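Local atomic coordinates of probable hydrolase (Pseudomonas aeruginosa, PDB entry 7AL6), a protein that is of unknown function but has the alpha/beta-hydrolase fold and is probably a hydrolase, possibly a lipolytic one. Residues W36-M41 against E168-G173; F43-P48 against S178-E183; L99-G104 against H264-D269. All blocks are in the same frame, centred on the assembly; numbering follows the deposited sequence.

Contact 1: W36-M41 against E168-G173; sequences WLDNAM and EARMRG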
ATOM      1  N   TRP A  36      -8.035   1.444 -24.176  1.00 21.32           N
ATOM      2  CA  TRP A  36      -6.718   1.544 -23.514  1.00 29.81           C
ATOM      3  C   TRP A  36      -6.250   3.013 -23.533  1.00 29.66           C
ATOM      4  O   TRP A  36      -6.351   3.615 -24.584  1.00 23.83           O
ATOM      5  CB  TRP A  36      -5.766   0.615 -24.242  1.00 28.79           C
ATOM      6  CG  TRP A  36      -4.383   0.518 -23.698  1.00 26.72           C
ATOM      7  CD1 TRP A  36      -3.992  -0.033 -22.524  1.00 34.28           C
ATOM      8  CD2 TRP A  36      -3.185   0.837 -24.404  1.00 32.20           C
ATOM      9  NE1 TRP A  36      -2.635  -0.016 -22.426  1.00 35.78           N
ATOM     10  CE2 TRP A  36      -2.114   0.533 -23.554  1.00 38.05           C
ATOM     11  CE3 TRP A  36      -2.917   1.440 -25.635  1.00 42.79           C
ATOM     12  CZ2 TRP A  36      -0.796   0.771 -23.918  1.00 40.12           C
ATOM     13  CZ3 TRP A  36      -1.617   1.674 -25.994  1.00 41.56           C
ATOM     14  CH2 TRP A  36      -0.572   1.340 -25.145  1.00 44.04           C
ATOM     15  N   LEU A  37      -5.847   3.569 -22.390  1.00 28.83           N
ATOM     16  CA  LEU A  37      -5.365   4.963 -22.155  1.00 33.13           C
ATOM     17  C   LEU A  37      -6.494   5.989 -22.307  1.00 29.50           C
ATOM     18  O   LEU A  37      -6.196   7.136 -22.262  1.00 29.40           O
ATOM     19  CB  LEU A  37      -4.161   5.333 -23.028  1.00 34.58           C
ATOM     20  CG  LEU A  37      -3.005   4.346 -23.045  1.00 36.70           C
ATOM     21  CD1 LEU A  37      -1.859   4.863 -23.880  1.00 40.70           C
ATOM     22  CD2 LEU A  37      -2.529   3.996 -21.660  1.00 32.51           C
ATOM     23  N   ASP A  38      -7.751   5.589 -22.446  1.00 24.83           N
ATOM     24  CA  ASP A  38      -8.857   6.532 -22.435  1.00 22.38           C
ATOM     25  C   ASP A  38      -9.438   6.594 -21.019  1.00 19.85           C
ATOM     26  O   ASP A  38      -8.721   6.307 -20.062  1.00 25.16           O
ATOM     27  CB  ASP A  38      -9.910   6.114 -23.469  1.00 23.95           C
ATOM     28  CG  ASP A  38      -9.397   6.231 -24.899  1.00 32.60           C
ATOM     29  OD1 ASP A  38      -8.368   6.913 -25.087  1.00 30.54           O
ATOM     30  OD2 ASP A  38     -10.024   5.647 -25.819  1.00 31.02           O
ATOM     31  N   ASN A  39     -10.713   6.953 -20.898  1.00 23.94           N
ATOM     32  CA  ASN A  39     -11.400   7.127 -19.619  1.00 27.32           C
ATOM     33  C   ASN A  39     -12.886   7.202 -19.903  1.00 22.61           C
ATOM     34  O   ASN A  39     -13.320   7.115 -21.057  1.00 26.57           O
ATOM     35  CB  ASN A  39     -10.904   8.369 -18.874  1.00 20.28           C
ATOM     36  CG  ASN A  39     -11.023   9.631 -19.681  1.00 21.54           C
ATOM     37  OD1 ASN A  39     -12.112  10.020 -20.059  1.00 23.72           O
ATOM     38  ND2 ASN A  39      -9.883  10.324 -19.887  1.00 25.06           N
ATOM     39  N   ALA A  40     -13.667   7.427 -18.852  1.00 22.54           N
ATOM     40  CA  ALA A  40     -15.114   7.388 -18.990  1.00 22.42           C
ATOM     41  C   ALA A  40     -15.654   8.467 -19.922  1.00 25.60           C
ATOM     42  O   ALA A  40     -16.802   8.375 -20.359  1.00 23.57           O
ATOM     43  CB  ALA A  40     -15.794   7.534 -17.624  1.00 28.47           C
ATOM     44  N   MET A  41     -14.914   9.525 -20.186  1.00 22.40           N
ATOM     45  CA  MET A  41     -15.415  10.511 -21.140  0.70 26.68           C
ATOM     46  C   MET A  41     -15.517   9.954 -22.560  1.00 26.19           C
ATOM     47  O   MET A  41     -16.159  10.573 -23.407  1.00 27.49           O
ATOM     48  CB  MET A  41     -14.509  11.745 -21.171  0.70 26.73           C
ATOM     49  CG  MET A  41     -14.551  12.628 -19.907  0.70 29.75           C
ATOM     50  SD  MET A  41     -16.158  13.399 -19.677  0.70 33.63           S
ATOM     51  CE  MET A  41     -16.066  14.764 -20.848  0.70 28.40           C
ATOM     52  N   GLU A 168      -3.436  18.170 -28.754  1.00 48.55           N
ATOM     53  CA  GLU A 168      -2.805  17.786 -30.011  1.00 48.76           C
ATOM     54  C   GLU A 168      -1.899  16.582 -29.840  1.00 47.41           C
ATOM     55  O   GLU A 168      -1.802  15.752 -30.747  1.00 51.36           O
ATOM     56  CB  GLU A 168      -2.028  18.977 -30.589  1.00 56.14           C
ATOM     57  CG  GLU A 168      -2.960  20.083 -31.083  1.00 61.96           C
ATOM     58  CD  GLU A 168      -2.312  21.461 -31.150  1.00 74.69           C
ATOM     59  OE1 GLU A 168      -3.069  22.460 -31.116  1.00 78.46           O
ATOM     60  OE2 GLU A 168      -1.066  21.544 -31.256  1.00 66.48           O
ATOM     61  N   ALA A 169      -1.258  16.422 -28.681  1.00 42.49           N
ATOM     62  CA  ALA A 169      -0.479  15.200 -28.510  1.00 43.59           C
ATOM     63  C   ALA A 169      -1.370  13.954 -28.579  1.00 47.66           C
ATOM     64  O   ALA A 169      -0.911  12.877 -29.001  1.00 44.16           O
ATOM     65  CB  ALA A 169       0.303  15.258 -27.204  1.00 51.60           C
ATOM     66  N   ARG A 170      -2.651  14.080 -28.190  1.00 39.25           N
ATOM     67  CA  ARG A 170      -3.562  12.928 -28.184  1.00 49.21           C
ATOM     68  C   ARG A 170      -4.164  12.682 -29.571  1.00 48.51           C
ATOM     69  O   ARG A 170      -4.512  11.549 -29.895  1.00 43.82           O
ATOM     70  CB  ARG A 170      -4.674  13.135 -27.137  1.00 39.25           C
ATOM     71  CG  ARG A 170      -5.736  12.023 -27.042  1.00 37.91           C
ATOM     72  CD  ARG A 170      -5.165  10.696 -26.657  1.00 34.50           C
ATOM     73  NE  ARG A 170      -6.176   9.621 -26.603  1.00 41.63           N
ATOM     74  CZ  ARG A 170      -6.537   8.891 -27.660  1.00 49.08           C
ATOM     75  NH1 ARG A 170      -5.970   9.122 -28.846  1.00 49.09           N
ATOM     76  NH2 ARG A 170      -7.449   7.931 -27.542  1.00 39.35           N
ATOM     77  N   MET A 171      -4.256  13.716 -30.414  1.00 53.99           N
ATOM     78  CA  MET A 171      -4.730  13.503 -31.776  1.00 54.27           C
ATOM     79  C   MET A 171      -3.710  12.732 -32.602  1.00 55.22           C
ATOM     80  O   MET A 171      -4.074  11.865 -33.400  1.00 60.96           O
ATOM     81  CB  MET A 171      -5.041  14.842 -32.420  1.00 45.35           C
ATOM     82  CG  MET A 171      -6.215  15.496 -31.786  1.00 37.86           C
ATOM     83  SD  MET A 171      -6.338  17.227 -32.195  1.00 56.50           S
ATOM     84  CE  MET A 171      -7.050  17.025 -33.849  1.00 56.49           C
ATOM     85  N   ARG A 172      -2.430  13.032 -32.418  1.00 55.56           N
ATOM     86  CA  ARG A 172      -1.391  12.306 -33.133  1.00 61.41           C
ATOM     87  C   ARG A 172      -1.247  10.898 -32.583  1.00 74.79           C
ATOM     88  O   ARG A 172      -1.010   9.943 -33.335  1.00 89.84           O
ATOM     89  CB  ARG A 172      -0.055  13.053 -33.022  1.00 71.49           C
ATOM     90  CG  ARG A 172      -0.066  14.531 -33.481  1.00 74.72           C
ATOM     91  CD  ARG A 172       1.284  15.218 -33.152  1.00 75.18           C
ATOM     92  NE  ARG A 172       1.639  15.019 -31.741  1.00 87.40           N
ATOM     93  CZ  ARG A 172       2.761  15.443 -31.160  1.00 90.82           C
ATOM     94  NH1 ARG A 172       3.678  16.098 -31.865  1.00102.55           N
ATOM     95  NH2 ARG A 172       2.964  15.203 -29.868  1.00 74.12           N
ATOM     96  N   GLY A 173      -1.394  10.752 -31.271  1.00 83.00           N
ATOM     97  CA  GLY A 173      -1.118   9.481 -30.636  1.00 91.20           C
ATOM     98  C   GLY A 173      -2.157   8.433 -30.980  1.00 99.20           C
ATOM     99  O   GLY A 173      -3.328   8.737 -31.224  1.00 94.61           O
TER
HETATM  100  O   HOH W   1      -6.930   9.324 -23.859  1.00 34.10           O
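Asp-38 and Arg-170 meet through a salt bridge, the direct polar link of this contact: Arg-170 NH2 donates to Asp-38 OD1 at 2.8 Å with an N-H...O angle of 162°. The acceptor oxygen uses its syn lone pair, on the side of OD2, and lies close to the guanidinium plane. Carboxylate and guanidinium are nearly coplanar, 13° between their planes, although the two side chains cross at about a right angle. The pairing is end-on through one nitrogen rather than two-pronged, since Arg-170 NE stays 3.8 Å from Asp-38 OD1. NE instead donates to water 1 at 2.9 Å, and that water donates to the backbone oxygen Leu-37 O at 2.8 Å, so a second, water-mediated link runs beside the direct one. Arg-170 reaches the loop because its CG stands anti to the backbone N and the chain then bends at chi2 (61°). In the alpha/beta-hydrolase fold, 36-41 belongs to the loop following strand 28-33, while helix 163-172 is part of the helical region inserted between strands 119-125 and 229-234 of the central sheet; the bridge thus ties that insertion to the sheet's loops. Both charged residues are buried, and Asp-38 OD2 has its own partner in His-264 NE2, so the two carboxylate oxygens are held by different groups. Away from this pair the contact is loose. Backbones remain far apart, the nearest CA atoms, those of Asp-38 and Arg-170, being 10.1 Å from each other, and only 76 Å² is buried in all. Leu-37 is partly exposed, and its CB, the nearest atom of its side chain, stays 5.9 Å from Arg-170 NE; beyond Met-171 the helical segment becomes poorly ordered.

Contact 2: F43-P48 against S178-E183; sequences FSRLAP and SREAAE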
ATOM      1  N   PHE A  43     -17.547   7.864 -23.297  1.00 26.25           N
ATOM      2  CA  PHE A  43     -19.015   7.712 -23.407  1.00 23.99           C
ATOM      3  C   PHE A  43     -19.776   9.026 -23.195  1.00 25.88           C
ATOM      4  O   PHE A  43     -20.976   8.979 -23.092  1.00 26.47           O
ATOM      5  CB  PHE A  43     -19.467   6.602 -22.460  1.00 26.37           C
ATOM      6  CG  PHE A  43     -18.821   5.275 -22.745  1.00 24.54           C
ATOM      7  CD1 PHE A  43     -19.280   4.474 -23.766  1.00 28.39           C
ATOM      8  CD2 PHE A  43     -17.718   4.849 -22.036  1.00 22.95           C
ATOM      9  CE1 PHE A  43     -18.671   3.266 -24.046  1.00 29.06           C
ATOM     10  CE2 PHE A  43     -17.110   3.641 -22.319  1.00 28.24           C
ATOM     11  CZ  PHE A  43     -17.583   2.854 -23.330  1.00 24.14           C
ATOM     12  N   SER A  44     -19.106  10.165 -23.194  1.00 24.11           N
ATOM     13  CA  SER A  44     -19.722  11.485 -22.902  1.00 31.37           C
ATOM     14  C   SER A  44     -20.814  11.826 -23.922  1.00 33.45           C
ATOM     15  O   SER A  44     -21.767  12.425 -23.541  1.00 30.17           O
ATOM     16  CB  SER A  44     -18.713  12.587 -22.760  1.00 28.98           C
ATOM     17  OG  SER A  44     -17.913  12.729 -23.902  1.00 31.26           O
ATOM     18  N   ARG A  45     -20.655  11.461 -25.180  1.00 31.67           N
ATOM     19  CA  ARG A  45     -21.673  11.749 -26.215  1.00 37.56           C
ATOM     20  C   ARG A  45     -22.735  10.638 -26.268  1.00 31.32           C
ATOM     21  O   ARG A  45     -23.881  10.933 -26.461  1.00 30.13           O
ATOM     22  CB  ARG A  45     -21.022  11.861 -27.589  1.00 31.31           C
ATOM     23  CG  ARG A  45     -20.012  12.977 -27.754  1.00 33.97           C
ATOM     24  CD  ARG A  45     -19.844  13.209 -29.230  1.00 35.26           C
ATOM     25  NE  ARG A  45     -18.627  13.875 -29.597  1.00 39.56           N
ATOM     26  CZ  ARG A  45     -18.563  15.128 -29.979  1.00 38.50           C
ATOM     27  NH1 ARG A  45     -19.657  15.853 -30.035  1.00 39.26           N
ATOM     28  NH2 ARG A  45     -17.408  15.655 -30.298  1.00 33.87           N
ATOM     29  N   LEU A  46     -22.309   9.387 -26.200  1.00 33.32           N
ATOM     30  CA  LEU A  46     -23.182   8.201 -26.351  1.00 27.26           C
ATOM     31  C   LEU A  46     -24.122   7.933 -25.180  1.00 33.79           C
ATOM     32  O   LEU A  46     -25.284   7.840 -25.419  1.00 26.39           O
ATOM     33  CB  LEU A  46     -22.274   6.997 -26.564  1.00 29.65           C
ATOM     34  CG  LEU A  46     -22.997   5.676 -26.737  1.00 27.60           C
ATOM     35  CD1 LEU A  46     -24.123   5.827 -27.727  1.00 29.08           C
ATOM     36  CD2 LEU A  46     -22.034   4.593 -27.155  1.00 32.64           C
ATOM     37  N   ALA A  47     -23.633   7.942 -23.949  1.00 29.20           N
ATOM     38  CA  ALA A  47     -24.417   7.516 -22.775  1.00 28.39           C
ATOM     39  C   ALA A  47     -25.654   8.389 -22.612  1.00 33.25           C
ATOM     40  O   ALA A  47     -26.696   7.845 -22.365  1.00 31.04           O
ATOM     41  CB  ALA A  47     -23.582   7.510 -21.527  1.00 29.69           C
ATOM     42  N   PRO A  48     -25.624   9.722 -22.747  1.00 29.64           N
ATOM     43  CA  PRO A  48     -26.817  10.523 -22.561  1.00 30.78           C
ATOM     44  C   PRO A  48     -27.936  10.193 -23.555  1.00 36.42           C
ATOM     45  O   PRO A  48     -29.024  10.475 -23.259  1.00 35.60           O
ATOM     46  CB  PRO A  48     -26.340  11.960 -22.770  1.00 34.58           C
ATOM     47  CG  PRO A  48     -24.885  11.895 -22.509  1.00 34.41           C
ATOM     48  CD  PRO A  48     -24.466  10.539 -23.016  1.00 32.55           C
ATOM     49  N   SER A 178     -10.873  12.853 -33.451  1.00 32.47           N
ATOM     50  CA  SER A 178     -11.201  14.277 -33.670  1.00 42.45           C
ATOM     51  C   SER A 178     -10.677  15.155 -32.522  1.00 52.36           C
ATOM     52  O   SER A 178     -10.401  14.636 -31.440  1.00 35.28           O
ATOM     53  CB  SER A 178     -12.661  14.430 -33.853  1.00 35.88           C
ATOM     54  OG  SER A 178     -13.305  14.436 -32.622  1.00 37.89           O
ATOM     55  N   ARG A 179     -10.531  16.457 -32.769  1.00 37.53           N
ATOM     56  CA  ARG A 179     -10.043  17.438 -31.773  1.00 45.02           C
ATOM     57  C   ARG A 179     -11.011  17.428 -30.588  1.00 39.28           C
ATOM     58  O   ARG A 179     -10.537  17.387 -29.476  1.00 33.15           O
ATOM     59  CB  ARG A 179      -9.915  18.844 -32.365  1.00 43.62           C
ATOM     60  CG  ARG A 179      -9.380  19.880 -31.385  1.00 48.88           C
ATOM     61  CD  ARG A 179      -9.001  21.228 -31.984  1.00 57.76           C
ATOM     62  NE  ARG A 179      -7.834  21.148 -32.839  1.00 61.59           N
ATOM     63  CZ  ARG A 179      -6.576  21.263 -32.439  1.00 64.27           C
ATOM     64  NH1 ARG A 179      -6.281  21.513 -31.177  1.00 60.19           N
ATOM     65  NH2 ARG A 179      -5.608  21.136 -33.318  1.00 67.26           N
ATOM     66  N   GLU A 180     -12.312  17.396 -30.850  1.00 29.82           N
ATOM     67  CA  GLU A 180     -13.355  17.394 -29.807  1.00 33.81           C
ATOM     68  C   GLU A 180     -13.239  16.122 -28.967  1.00 38.97           C
ATOM     69  O   GLU A 180     -13.372  16.228 -27.779  1.00 40.89           O
ATOM     70  CB  GLU A 180     -14.736  17.564 -30.415  1.00 43.53           C
ATOM     71  CG  GLU A 180     -15.010  18.977 -30.862  1.00 47.49           C
ATOM     72  CD  GLU A 180     -16.435  19.228 -31.299  1.00 55.20           C
ATOM     73  OE1 GLU A 180     -17.206  18.285 -31.347  1.00 50.49           O
ATOM     74  OE2 GLU A 180     -16.750  20.372 -31.583  1.00 59.97           O
ATOM     75  N   ALA A 181     -13.009  14.974 -29.581  1.00 34.20           N
ATOM     76  CA  ALA A 181     -12.789  13.733 -28.857  1.00 36.32           C
ATOM     77  C   ALA A 181     -11.605  13.862 -27.908  1.00 38.08           C
ATOM     78  O   ALA A 181     -11.690  13.481 -26.731  1.00 30.50           O
ATOM     79  CB  ALA A 181     -12.555  12.577 -29.841  1.00 29.18           C
ATOM     80  N   ALA A 182     -10.487  14.387 -28.415  1.00 28.64           N
ATOM     81  CA  ALA A 182      -9.280  14.536 -27.612  1.00 29.59           C
ATOM     82  C   ALA A 182      -9.479  15.530 -26.477  1.00 34.81           C
ATOM     83  O   ALA A 182      -9.042  15.272 -25.349  1.00 30.82           O
ATOM     84  CB  ALA A 182      -8.118  14.916 -28.509  1.00 30.53           C
ATOM     85  N   GLU A 183     -10.207  16.626 -26.736  1.00 27.46           N
ATOM     86  CA  GLU A 183     -10.606  17.552 -25.678  1.00 37.03           C
ATOM     87  C   GLU A 183     -11.448  16.863 -24.606  1.00 35.57           C
ATOM     88  O   GLU A 183     -11.249  17.097 -23.407  1.00 34.43           O
ATOM     89  CB  GLU A 183     -11.396  18.736 -26.278  1.00 31.21           C
ATOM     90  CG  GLU A 183     -10.521  19.626 -27.158  1.00 43.14           C
ATOM     91  CD  GLU A 183     -11.242  20.828 -27.778  1.00 49.92           C
ATOM     92  OE1 GLU A 183     -12.467  20.999 -27.597  1.00 60.34           O
ATOM     93  OE2 GLU A 183     -10.548  21.587 -28.483  1.00 59.53           O
TER
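Arg-45 and Glu-180 carry nearly all of the 94 Å² buried between 43-48 and 178-183, with 51 Å² on the arginine and 35 Å² on the glutamate. Their link is a salt bridge in which Arg-45 NH2 donates to Glu-180 OE1 at 2.8 Å, almost straight at 172°. OE1 sits at the edge of the guanidinium, 5° from its plane, and receives the bond on its anti lone pair, away from OE2. Arg-45 NH1 is 3.7 Å from Glu-180 OE1, and Glu-180 OE2 lies 4.9 Å from Arg-45 NH2, so the pairing uses one nitrogen and one oxygen. NH2 also lies against the aliphatic start of the glutamate, 3.3 Å from Glu-180 CB. Arg-45 spans the gap with a chain extended from CG to NE, and Glu-180, extended beyond CG, crosses it at about a right angle. Ser-178 adds little surface, but as N-cap of helix 179-189 its OG accepts from Ala-181 N at 3.1 Å, fixing the first turn from which Glu-180 projects. In the alpha/beta-hydrolase fold the contact joins the loop between strands 28-33 and 53-58 to the start of this helix, in the region between strands 119-125 and 229-234. Arg-45 has further partners: NE donates to Leu-267 O and NH1 forms a salt bridge with Glu-270. With each guanidinium nitrogen engaged by a different acceptor, the rotation of the group is probably well fixed, and its buried charge is balanced by two carboxylates, one of them on the exposed Glu-180, where solvent would be expected to weaken the pairing.

Contact 3: L99-G104 against H264-D269; sequences LGHSMG and HLHLDD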
ATOM      1  N   LEU A  99     -21.255  -2.439 -22.064  1.00 24.12           N
ATOM      2  CA  LEU A  99     -21.102  -1.565 -23.214  1.00 22.07           C
ATOM      3  C   LEU A  99     -19.625  -1.256 -23.295  1.00 24.92           C
ATOM      4  O   LEU A  99     -19.085  -0.568 -22.422  1.00 25.65           O
ATOM      5  CB  LEU A  99     -21.937  -0.306 -23.040  1.00 21.92           C
ATOM      6  CG  LEU A  99     -21.635   0.833 -24.024  1.00 27.24           C
ATOM      7  CD1 LEU A  99     -21.826   0.437 -25.497  1.00 33.26           C
ATOM      8  CD2 LEU A  99     -22.512   2.074 -23.685  1.00 29.60           C
ATOM      9  N   GLY A 100     -18.943  -1.793 -24.276  1.00 21.70           N
ATOM     10  CA  GLY A 100     -17.497  -1.728 -24.295  1.00 20.47           C
ATOM     11  C   GLY A 100     -16.957  -1.159 -25.585  1.00 28.67           C
ATOM     12  O   GLY A 100     -17.428  -1.501 -26.668  1.00 29.46           O
ATOM     13  N   HIS A 101     -15.910  -0.334 -25.458  1.00 25.61           N
ATOM     14  CA  HIS A 101     -15.213   0.236 -26.601  1.00 28.14           C
ATOM     15  C   HIS A 101     -13.786  -0.286 -26.629  1.00 26.24           C
ATOM     16  O   HIS A 101     -13.050  -0.195 -25.635  1.00 24.82           O
ATOM     17  CB  HIS A 101     -15.222   1.781 -26.591  1.00 30.36           C
ATOM     18  CG  HIS A 101     -14.390   2.368 -27.693  1.00 30.04           C
ATOM     19  ND1 HIS A 101     -13.233   3.075 -27.462  1.00 26.46           N
ATOM     20  CD2 HIS A 101     -14.524   2.299 -29.035  1.00 25.92           C
ATOM     21  CE1 HIS A 101     -12.684   3.411 -28.612  1.00 37.66           C
ATOM     22  NE2 HIS A 101     -13.453   2.956 -29.585  1.00 29.93           N
ATOM     23  N   SER A 102     -13.402  -0.853 -27.770  1.00 27.18           N
ATOM     24  CA  SER A 102     -12.037  -1.308 -28.021  1.00 28.93           C
ATOM     25  C   SER A 102     -11.547  -2.250 -26.925  1.00 32.72           C
ATOM     26  O   SER A 102     -12.128  -3.333 -26.743  1.00 25.42           O
ATOM     27  CB  SER A 102     -11.119  -0.096 -28.199  1.00 27.44           C
ATOM     28  OG  SER A 102      -9.908  -0.506 -28.786  1.00 33.06           O
ATOM     29  N   MET A 103     -10.450  -1.919 -26.231  1.00 23.22           N
ATOM     30  CA  MET A 103     -10.035  -2.768 -25.103  1.00 27.25           C
ATOM     31  C   MET A 103     -11.201  -3.114 -24.172  1.00 21.01           C
ATOM     32  O   MET A 103     -11.248  -4.204 -23.573  1.00 23.78           O
ATOM     33  CB  MET A 103      -8.940  -2.090 -24.262  1.00 25.20           C
ATOM     34  CG  MET A 103      -8.374  -3.010 -23.170  1.00 26.66           C
ATOM     35  SD  MET A 103      -7.110  -2.216 -22.104  1.00 26.46           S
ATOM     36  CE  MET A 103      -8.174  -1.054 -21.229  1.00 24.24           C
ATOM     37  N   GLY A 104     -12.095  -2.161 -23.959  1.00 22.16           N
ATOM     38  CA  GLY A 104     -13.211  -2.407 -23.067  1.00 27.83           C
ATOM     39  C   GLY A 104     -14.164  -3.438 -23.623  1.00 27.68           C
ATOM     40  O   GLY A 104     -14.855  -4.125 -22.852  1.00 25.10           O
ATOM     41  N   HIS A 264     -12.861   5.679 -32.903  1.00 27.19           N
ATOM     42  CA  HIS A 264     -13.609   6.392 -31.869  1.00 33.44           C
ATOM     43  C   HIS A 264     -14.869   7.014 -32.413  1.00 31.00           C
ATOM     44  O   HIS A 264     -15.271   8.085 -31.957  1.00 30.12           O
ATOM     45  CB  HIS A 264     -12.727   7.457 -31.225  1.00 33.89           C
ATOM     46  CG  HIS A 264     -11.739   6.906 -30.248  1.00 26.67           C
ATOM     47  ND1 HIS A 264     -10.588   6.257 -30.637  1.00 32.12           N
ATOM     48  CD2 HIS A 264     -11.747   6.885 -28.887  1.00 31.17           C
ATOM     49  CE1 HIS A 264      -9.915   5.874 -29.563  1.00 32.68           C
ATOM     50  NE2 HIS A 264     -10.604   6.237 -28.489  1.00 30.79           N
ATOM     51  N   LEU A 265     -15.563   6.334 -33.345  1.00 29.88           N
ATOM     52  CA  LEU A 265     -16.677   6.979 -34.038  1.00 23.96           C
ATOM     53  C   LEU A 265     -17.748   7.485 -33.088  1.00 28.28           C
ATOM     54  O   LEU A 265     -18.462   8.447 -33.412  1.00 27.80           O
ATOM     55  CB  LEU A 265     -17.293   6.029 -35.072  1.00 36.07           C
ATOM     56  CG  LEU A 265     -18.204   4.924 -34.563  1.00 33.98           C
ATOM     57  CD1 LEU A 265     -18.900   4.268 -35.784  1.00 29.31           C
ATOM     58  CD2 LEU A 265     -17.444   3.871 -33.759  1.00 26.80           C
ATOM     59  N   HIS A 266     -17.947   6.817 -31.962  1.00 28.06           N
ATOM     60  CA  HIS A 266     -18.962   7.159 -30.935  1.00 24.58           C
ATOM     61  C   HIS A 266     -18.605   8.463 -30.217  1.00 25.56           C
ATOM     62  O   HIS A 266     -19.473   9.026 -29.638  1.00 27.06           O
ATOM     63  CB  HIS A 266     -19.142   6.017 -29.935  1.00 28.77           C
ATOM     64  CG  HIS A 266     -17.961   5.824 -29.068  1.00 21.89           C
ATOM     65  ND1 HIS A 266     -16.774   5.440 -29.552  1.00 29.01           N
ATOM     66  CD2 HIS A 266     -17.782   5.991 -27.756  1.00 27.65           C
ATOM     67  CE1 HIS A 266     -15.914   5.356 -28.576  1.00 32.25           C
ATOM     68  NE2 HIS A 266     -16.505   5.679 -27.480  1.00 25.20           N
ATOM     69  N   LEU A 267     -17.335   8.832 -30.176  1.00 25.18           N
ATOM     70  CA  LEU A 267     -16.865  10.060 -29.490  1.00 32.97           C
ATOM     71  C   LEU A 267     -16.429  11.180 -30.445  1.00 33.26           C
ATOM     72  O   LEU A 267     -16.551  12.321 -30.058  1.00 30.38           O
ATOM     73  CB  LEU A 267     -15.699   9.663 -28.597  1.00 25.97           C
ATOM     74  CG  LEU A 267     -15.047  10.797 -27.824  1.00 28.64           C
ATOM     75  CD1 LEU A 267     -15.960  11.280 -26.733  1.00 28.37           C
ATOM     76  CD2 LEU A 267     -13.717  10.365 -27.272  1.00 23.94           C
ATOM     77  N   ASP A 268     -16.046  10.862 -31.676  1.00 31.24           N
ATOM     78  CA  ASP A 268     -15.467  11.841 -32.622  1.00 31.20           C
ATOM     79  C   ASP A 268     -16.438  12.982 -32.885  1.00 30.67           C
ATOM     80  O   ASP A 268     -16.011  14.091 -32.856  1.00 35.82           O
ATOM     81  CB  ASP A 268     -15.079  11.185 -33.938  1.00 30.61           C
ATOM     82  CG  ASP A 268     -13.762  10.476 -33.838  1.00 35.09           C
ATOM     83  OD1 ASP A 268     -12.976  10.893 -33.035  1.00 35.46           O
ATOM     84  OD2 ASP A 268     -13.580   9.508 -34.515  1.00 33.11           O
ATOM     85  N   ASP A 269     -17.713  12.706 -33.058  1.00 34.28           N
ATOM     86  CA  ASP A 269     -18.645  13.763 -33.394  1.00 30.04           C
ATOM     87  C   ASP A 269     -20.049  13.323 -33.036  1.00 29.86           C
ATOM     88  O   ASP A 269     -20.301  12.166 -32.692  1.00 35.15           O
ATOM     89  CB  ASP A 269     -18.566  14.140 -34.886  1.00 39.09           C
ATOM     90  CG  ASP A 269     -18.703  12.936 -35.801  1.00 41.64           C
ATOM     91  OD1 ASP A 269     -19.599  12.084 -35.565  1.00 38.08           O
ATOM     92  OD2 ASP A 269     -17.884  12.826 -36.728  1.00 48.35           O
TER
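The turn from strand 96-101 into helix 103-114 has the Gly-x-Ser-x-Gly pattern of a nucleophile elbow, with Gly-100, Ser-102 and Gly-104 in the expected places and Ser-102 in a strained backbone conformation with positive phi. Just before the serine, His-101 directs its CB toward 264-269, and its ring meets two histidines there, forming a buried aromatic cluster. Its ring edge is directed at the face of His-264, an edge-to-face pair with centroids 4.7 Å apart and planes at 61°; the leading atom is His-101 CE1, 3.5 Å from His-264 NE2. His-266 comes from another direction. Its CE1 stands over the centre of one face of the His-101 ring, 3.4 Å from His-101 CD2, while the planes are inclined at 47°, so the pair is oblique. On the opposite face of the same ring lies the CB of Ser-102. The imidazole of His-101 can lie between these neighbours because its CG is anti to the backbone N (chi1 174°), extending it across to the other segment; His-266, with CG between N and the carbonyl carbon, brings CE1 over the ring. The three rings share no hydrogen bond and find their polar partners outside: His-101 NE2 with His-263 O, His-264 NE2 with Asp-38, His-266 NE2 with Ser-42. Ser-102 OG is hydrogen-bonded to His-263 NE2, and with Asp-126 these two fit a Ser-His-Asp triad, probably the catalytic one. Since His-101 packs against Ser-102 and binds the backbone of His-263, it would be expected to help set the serine and histidine relative to each other, while His-264 at its edge and His-266 over its other face hold its ring.

The three contacts lie close together, with centres about 11 Å apart for contacts 1 and 2 and for contacts 1 and 3, and about 9 Å for contacts 2 and 3. Contacts 1 and 3 are joined by a probable hydrogen bond, Asp-38 OD2 to His-264 NE2 at 2.8 Å, which connects the salt bridge, through His-264, to His-101, which packs on Ser-102; Asp-38 itself does not touch the likely site. Contact 2 reaches 264-269 from another side, through Arg-45 NE to Leu-267 O at 2.6 Å and Ser-178 OG to Asp-268 O at 2.7 Å. Contacts 1 and 2 use successive helices, 163-172 and 179-189, which pack where Met-171 CG approaches Ala-182 CB at 3.8 Å.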